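Local coordinates for protein colicin-B (Escherichia coli, PDB 1RH1) that kills Escherichia coli and closely related bacteria by forming channels that depolarise the cytoplasmic membrane and dissipate cellular energy, at residues 140-145 with 216-221; 62-65 with 71-74. One frame throughout, in Å; residues are numbered along the deposited sequence.

Interaction 1. Residues 140-145 with 216-221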
ATOM      1  N   ARG A 140     -11.677 -24.319 -11.544  1.00  4.66           N
ATOM      2  CA  ARG A 140     -11.789 -23.031 -10.869  1.00  3.05           C
ATOM      3  C   ARG A 140     -12.757 -23.081  -9.673  1.00  2.00           C
ATOM      4  O   ARG A 140     -13.877 -23.558  -9.770  1.00  3.10           O
ATOM      5  CB  ARG A 140     -12.207 -22.028 -11.911  1.00  2.00           C
ATOM      6  CG  ARG A 140     -11.465 -20.801 -11.526  1.00  2.00           C
ATOM      7  CD  ARG A 140     -10.502 -20.195 -12.520  1.00  2.00           C
ATOM      8  NE  ARG A 140      -9.415 -21.069 -12.874  1.00  2.00           N
ATOM      9  CZ  ARG A 140      -8.369 -20.597 -13.551  1.00  2.00           C
ATOM     10  NH1 ARG A 140      -8.294 -19.314 -13.909  1.00  2.00           N
ATOM     11  NH2 ARG A 140      -7.404 -21.427 -13.927  1.00  2.00           N
ATOM     12  N   LEU A 141     -12.350 -22.706  -8.463  1.00  2.00           N
ATOM     13  CA  LEU A 141     -13.219 -22.695  -7.288  1.00  2.00           C
ATOM     14  C   LEU A 141     -14.033 -21.424  -7.260  1.00  2.12           C
ATOM     15  O   LEU A 141     -13.480 -20.330  -7.201  1.00  3.08           O
ATOM     16  CB  LEU A 141     -12.408 -22.752  -6.021  1.00  2.00           C
ATOM     17  CG  LEU A 141     -11.590 -23.993  -5.809  1.00  2.00           C
ATOM     18  CD1 LEU A 141     -10.705 -23.779  -4.644  1.00  2.00           C
ATOM     19  CD2 LEU A 141     -12.473 -25.183  -5.514  1.00  4.61           C
ATOM     20  N   MET A 142     -15.348 -21.528  -7.319  1.00  2.00           N
ATOM     21  CA  MET A 142     -16.155 -20.340  -7.332  1.00  2.00           C
ATOM     22  C   MET A 142     -16.973 -20.258  -6.066  1.00  2.00           C
ATOM     23  O   MET A 142     -17.457 -21.257  -5.544  1.00  2.00           O
ATOM     24  CB  MET A 142     -17.059 -20.351  -8.559  1.00  2.44           C
ATOM     25  CG  MET A 142     -16.307 -20.175  -9.865  1.00  2.53           C
ATOM     26  SD  MET A 142     -17.297 -20.171 -11.372  1.00  2.00           S
ATOM     27  CE  MET A 142     -15.950 -19.823 -12.438  1.00  2.00           C
ATOM     28  N   VAL A 143     -17.095 -19.026  -5.565  1.00  4.77           N
ATOM     29  CA  VAL A 143     -17.859 -18.699  -4.359  1.00  5.96           C
ATOM     30  C   VAL A 143     -18.785 -17.569  -4.720  1.00  6.11           C
ATOM     31  O   VAL A 143     -18.442 -16.649  -5.458  1.00  7.45           O
ATOM     32  CB  VAL A 143     -17.055 -18.149  -3.168  1.00  5.26           C
ATOM     33  CG1 VAL A 143     -17.664 -18.737  -1.913  1.00  4.34           C
ATOM     34  CG2 VAL A 143     -15.569 -18.469  -3.265  1.00 12.85           C
ATOM     35  N   THR A 144     -19.963 -17.610  -4.136  1.00  7.41           N
ATOM     36  CA  THR A 144     -20.986 -16.649  -4.462  1.00  7.79           C
ATOM     37  C   THR A 144     -21.499 -15.943  -3.233  1.00  5.72           C
ATOM     38  O   THR A 144     -21.442 -16.470  -2.123  1.00  8.64           O
ATOM     39  CB  THR A 144     -21.999 -17.508  -5.248  1.00 10.64           C
ATOM     40  OG1 THR A 144     -21.653 -17.125  -6.570  1.00 13.28           O
ATOM     41  CG2 THR A 144     -23.483 -17.354  -5.003  1.00  9.05           C
ATOM     42  N   GLN A 145     -21.925 -14.698  -3.436  1.00  4.89           N
ATOM     43  CA  GLN A 145     -22.552 -13.878  -2.407  1.00  2.91           C
ATOM     44  C   GLN A 145     -23.609 -12.935  -2.971  1.00  4.10           C
ATOM     45  O   GLN A 145     -23.393 -12.286  -3.997  1.00  3.92           O
ATOM     46  CB  GLN A 145     -21.568 -12.987  -1.703  1.00  4.26           C
ATOM     47  CG  GLN A 145     -20.534 -13.568  -0.787  1.00  6.15           C
ATOM     48  CD  GLN A 145     -21.059 -13.906   0.583  1.00  7.04           C
ATOM     49  OE1 GLN A 145     -21.715 -14.920   0.765  1.00  9.61           O
ATOM     50  NE2 GLN A 145     -20.761 -13.075   1.575  1.00  9.60           N
ATOM     51  N   ALA A 216     -21.734 -14.274 -18.288  1.00  4.94           N
ATOM     52  CA  ALA A 216     -20.979 -13.173 -17.716  1.00  2.00           C
ATOM     53  C   ALA A 216     -19.492 -13.416 -17.682  1.00  4.57           C
ATOM     54  O   ALA A 216     -19.083 -14.547 -17.417  1.00  8.37           O
ATOM     55  CB  ALA A 216     -21.383 -12.924 -16.309  1.00  2.00           C
ATOM     56  N   PRO A 217     -18.646 -12.405 -17.932  1.00  4.96           N
ATOM     57  CA  PRO A 217     -17.204 -12.510 -17.796  1.00  4.10           C
ATOM     58  C   PRO A 217     -16.639 -12.517 -16.374  1.00  5.56           C
ATOM     59  O   PRO A 217     -16.053 -11.547 -15.870  1.00  7.54           O
ATOM     60  CB  PRO A 217     -16.713 -11.372 -18.644  1.00  2.27           C
ATOM     61  CG  PRO A 217     -17.758 -10.322 -18.421  1.00  3.00           C
ATOM     62  CD  PRO A 217     -19.023 -11.134 -18.535  1.00  5.96           C
ATOM     63  N   VAL A 218     -16.869 -13.662 -15.718  1.00  2.93           N
ATOM     64  CA  VAL A 218     -16.264 -13.960 -14.434  1.00  5.62           C
ATOM     65  C   VAL A 218     -14.788 -14.177 -14.731  1.00 12.52           C
ATOM     66  O   VAL A 218     -13.926 -13.737 -13.963  1.00 14.57           O
ATOM     67  CB  VAL A 218     -16.870 -15.204 -13.855  1.00  3.31           C
ATOM     68  CG1 VAL A 218     -16.237 -15.519 -12.524  1.00  2.00           C
ATOM     69  CG2 VAL A 218     -18.364 -14.977 -13.729  1.00  5.92           C
ATOM     70  N   SER A 219     -14.535 -14.883 -15.861  1.00 16.94           N
ATOM     71  CA  SER A 219     -13.232 -14.972 -16.536  1.00 20.83           C
ATOM     72  C   SER A 219     -12.092 -15.414 -15.626  1.00 15.85           C
ATOM     73  O   SER A 219     -12.330 -16.434 -14.968  1.00 13.93           O
ATOM     74  CB  SER A 219     -13.098 -13.572 -17.167  1.00 19.07           C
ATOM     75  OG  SER A 219     -12.249 -13.519 -18.301  1.00 25.84           O
ATOM     76  N   PRO A 220     -10.889 -14.821 -15.475  1.00 20.03           N
ATOM     77  CA  PRO A 220     -10.080 -14.095 -16.460  1.00 23.22           C
ATOM     78  C   PRO A 220      -9.330 -15.031 -17.390  1.00 23.55           C
ATOM     79  O   PRO A 220      -8.979 -16.148 -16.999  1.00 24.17           O
ATOM     80  CB  PRO A 220      -9.167 -13.177 -15.637  1.00 23.24           C
ATOM     81  CG  PRO A 220      -8.900 -13.991 -14.412  1.00 24.70           C
ATOM     82  CD  PRO A 220     -10.250 -14.688 -14.166  1.00 25.42           C
ATOM     83  N   ASN A 221      -9.145 -14.554 -18.635  1.00 23.41           N
ATOM     84  CA  ASN A 221      -8.579 -15.294 -19.767  1.00 21.72           C
ATOM     85  C   ASN A 221      -9.449 -16.455 -20.277  1.00 19.63           C
ATOM     86  O   ASN A 221      -9.354 -16.875 -21.431  1.00 18.30           O
ATOM     87  CB  ASN A 221      -7.197 -15.872 -19.425  1.00 26.35           C
ATOM     88  CG  ASN A 221      -6.128 -14.824 -19.156  1.00 31.83           C
ATOM     89  OD1 ASN A 221      -5.654 -14.167 -20.087  1.00 33.67           O
ATOM     90  ND2 ASN A 221      -5.727 -14.649 -17.888  1.00 34.02           N
TER
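Met142 and Val218 supply the apolar part of this contact, methyl against methyl: Met142 CE lies 4.3 Å from Val218 CG1, a loose van der Waals approach. The sulfur sits farther back, with Met142 SD 4.9 Å from Val218 CG1, so the terminal methyl makes the approach. Its reach follows from a stretched side chain, chi2 -180° and chi3 176°, which bridges much of the 9.5 Å between the CA atoms of Met142 and Val218. Leu225 touches both side chains, and Ala285 also meets Val218. In the fold, strand 139-146 of a large curled mixed sheet here faces the loop joining the antiparallel strands 213-216 and 225-228. That loop leaves its strand through an inverse gamma turn centred on Pro217, where Val218 N donates to Ala216 O over 2.9 Å. The peptide bond before Pro220 is cis. On the polar side, Arg140 comes near the same loop: Arg140 NH1 stands 4.5 Å from Pro220 O, too far for a hydrogen bond, and the oxygen meets the guanidinium group obliquely. Arg140 NH2 has a long, weak ion pair with Glu287, and the Arg140 side chain also touches Leu222.

Interaction 2. Residues 62-65 with 71-74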
ATOM      1  N   SER A  62     -22.870 -27.488 -11.981  1.00  2.86           N
ATOM      2  CA  SER A  62     -23.022 -27.373 -10.542  1.00  5.31           C
ATOM      3  C   SER A  62     -23.990 -26.278 -10.123  1.00  5.46           C
ATOM      4  O   SER A  62     -24.523 -25.546 -10.947  1.00  5.46           O
ATOM      5  CB  SER A  62     -21.645 -27.127  -9.960  1.00  6.43           C
ATOM      6  OG  SER A  62     -21.645 -27.323  -8.561  1.00 10.56           O
ATOM      7  N   VAL A  63     -24.247 -26.170  -8.821  1.00  8.36           N
ATOM      8  CA  VAL A  63     -25.144 -25.169  -8.240  1.00  4.67           C
ATOM      9  C   VAL A  63     -24.364 -24.233  -7.340  1.00  3.44           C
ATOM     10  O   VAL A  63     -23.661 -24.629  -6.411  1.00  4.97           O
ATOM     11  CB  VAL A  63     -26.258 -25.836  -7.401  1.00  4.64           C
ATOM     12  CG1 VAL A  63     -27.175 -24.825  -6.763  1.00  4.36           C
ATOM     13  CG2 VAL A  63     -27.110 -26.668  -8.320  1.00  8.31           C
ATOM     14  N   LEU A  64     -24.578 -22.965  -7.604  1.00  2.00           N
ATOM     15  CA  LEU A  64     -23.962 -21.914  -6.841  1.00  3.58           C
ATOM     16  C   LEU A  64     -24.848 -21.288  -5.758  1.00  5.86           C
ATOM     17  O   LEU A  64     -25.549 -20.295  -6.020  1.00  4.11           O
ATOM     18  CB  LEU A  64     -23.507 -20.906  -7.861  1.00  5.53           C
ATOM     19  CG  LEU A  64     -22.028 -20.678  -8.076  1.00  3.39           C
ATOM     20  CD1 LEU A  64     -21.229 -21.964  -8.002  1.00  2.00           C
ATOM     21  CD2 LEU A  64     -21.903 -19.965  -9.404  1.00  2.00           C
ATOM     22  N   PHE A  65     -24.818 -21.922  -4.554  1.00  6.72           N
ATOM     23  CA  PHE A  65     -25.479 -21.431  -3.336  1.00  2.04           C
ATOM     24  C   PHE A  65     -24.511 -20.451  -2.681  1.00  6.83           C
ATOM     25  O   PHE A  65     -23.298 -20.710  -2.680  1.00 10.44           O
ATOM     26  CB  PHE A  65     -25.709 -22.470  -2.280  1.00  2.00           C
ATOM     27  CG  PHE A  65     -26.451 -23.687  -2.738  1.00  2.00           C
ATOM     28  CD1 PHE A  65     -25.758 -24.879  -2.913  1.00  4.14           C
ATOM     29  CD2 PHE A  65     -27.819 -23.623  -2.970  1.00  4.00           C
ATOM     30  CE1 PHE A  65     -26.442 -26.021  -3.325  1.00  5.74           C
ATOM     31  CE2 PHE A  65     -28.501 -24.770  -3.385  1.00  3.40           C
ATOM     32  CZ  PHE A  65     -27.816 -25.970  -3.563  1.00  4.55           C
ATOM     33  N   ARG A  71     -16.045 -26.482  -7.028  1.00  4.03           N
ATOM     34  CA  ARG A  71     -15.029 -26.862  -7.974  1.00  4.38           C
ATOM     35  C   ARG A  71     -15.689 -27.041  -9.336  1.00  5.28           C
ATOM     36  O   ARG A  71     -16.424 -27.995  -9.618  1.00  5.12           O
ATOM     37  CB  ARG A  71     -14.431 -28.109  -7.387  1.00  7.06           C
ATOM     38  CG  ARG A  71     -13.272 -28.695  -8.120  1.00 14.34           C
ATOM     39  CD  ARG A  71     -12.602 -29.682  -7.193  1.00 16.92           C
ATOM     40  NE  ARG A  71     -11.479 -30.250  -7.916  1.00 25.87           N
ATOM     41  CZ  ARG A  71     -10.218 -29.838  -7.736  1.00 27.69           C
ATOM     42  NH1 ARG A  71      -9.917 -28.867  -6.865  1.00 30.51           N
ATOM     43  NH2 ARG A  71      -9.235 -30.404  -8.446  1.00 28.79           N
ATOM     44  N   ILE A  72     -15.465 -26.006 -10.150  1.00  4.02           N
ATOM     45  CA  ILE A  72     -16.045 -25.883 -11.485  1.00  3.68           C
ATOM     46  C   ILE A  72     -14.950 -26.078 -12.535  1.00  3.74           C
ATOM     47  O   ILE A  72     -13.864 -25.505 -12.470  1.00  2.00           O
ATOM     48  CB  ILE A  72     -16.774 -24.482 -11.484  1.00  2.00           C
ATOM     49  CG1 ILE A  72     -18.067 -24.729 -10.759  1.00  2.00           C
ATOM     50  CG2 ILE A  72     -17.206 -23.923 -12.819  1.00  2.00           C
ATOM     51  CD1 ILE A  72     -18.650 -23.435 -10.237  1.00  6.60           C
ATOM     52  N   ILE A  73     -15.271 -26.992 -13.470  1.00  4.80           N
ATOM     53  CA  ILE A  73     -14.359 -27.498 -14.493  1.00  5.28           C
ATOM     54  C   ILE A  73     -14.650 -26.931 -15.871  1.00  2.00           C
ATOM     55  O   ILE A  73     -15.793 -27.007 -16.296  1.00  7.72           O
ATOM     56  CB  ILE A  73     -14.472 -29.051 -14.504  1.00  2.00           C
ATOM     57  CG1 ILE A  73     -14.194 -29.656 -13.154  1.00  2.00           C
ATOM     58  CG2 ILE A  73     -13.431 -29.607 -15.440  1.00  4.14           C
ATOM     59  CD1 ILE A  73     -14.499 -31.158 -13.144  1.00  2.00           C
ATOM     60  N   LEU A  74     -13.691 -26.375 -16.615  1.00  2.68           N
ATOM     61  CA  LEU A  74     -13.950 -25.846 -17.962  1.00  4.58           C
ATOM     62  C   LEU A  74     -14.009 -26.996 -18.947  1.00  8.04           C
ATOM     63  O   LEU A  74     -13.173 -27.900 -18.865  1.00  9.49           O
ATOM     64  CB  LEU A  74     -12.844 -24.881 -18.369  1.00  2.44           C
ATOM     65  CG  LEU A  74     -12.967 -24.103 -19.657  1.00  5.11           C
ATOM     66  CD1 LEU A  74     -14.219 -23.261 -19.660  1.00  5.58           C
ATOM     67  CD2 LEU A  74     -11.787 -23.169 -19.780  1.00  6.82           C
TER
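Leu64 and Ile72 meet a short way along the chain from one flat group, the Phe65 ring, one face of which carries Val63 CG1, 3.4 Å above the plane and displaced toward the rim. Around that ring, His91 packs edge-to-face, and Trp94 meets it with the planes about 40° apart. The contact joins strands 62-64 and 70-73 of the curled mixed sheet. They are not paired with each other: strand 62-64 runs parallel to 87-90, and strand 70-73 is antiparallel to 139-146. Across 62-65 and 71-74 the contact is made by side chains, the nearest CA atoms, of Ser62 and Ile72, being 7.2 Å apart. Val63 O accepts a hydrogen bond from Arg70 NE, from the first residue of strand 70-73.

Ile72 is directed at the other strand and has the largest share of the burial, about half. Its CG1 branch stands beside the backbone N (chi1 -79°), opposite the carbonyl carbon, and chi2 of 160° stretches CD1 out toward Leu64. The base of this branch is flanked by Ser62, whose CB comes within 4.4 Å of Ile72 CG1. Leu64 approaches differently: its CB does not aim at Ile72, yet the side-chain end closes in, and the two cross obliquely. Val88 touches both. Leu64 uses one branch, with Leu64 CD1 3.7 Å from Ile72 CD1 and Leu64 CD2 4.8 Å from that methyl.

Overall arrangement
Both contacts reach the same mixed sheet, their centres about 10 Å apart, and strands 139-146 and 70-73 are neighbours in it. One backbone join is Arg140 N to Ile72 O, 2.7 Å, a probable hydrogen bond. Side chains continue the link: Met142 SD packs 3.7 Å from Ile72 CD1, the methyl that also meets Leu64, so an apolar series runs from Leu64 through Ile72 and Met142 to Val218. Thr144 CG2, 3.7 Å from Leu64 O, joins strand 139-146 directly to 62-65. Both segments of interaction 2 precede those of interaction 1 in sequence. All four segments belong to the N-terminal region related to the colicin-like tRNase bacteriocins.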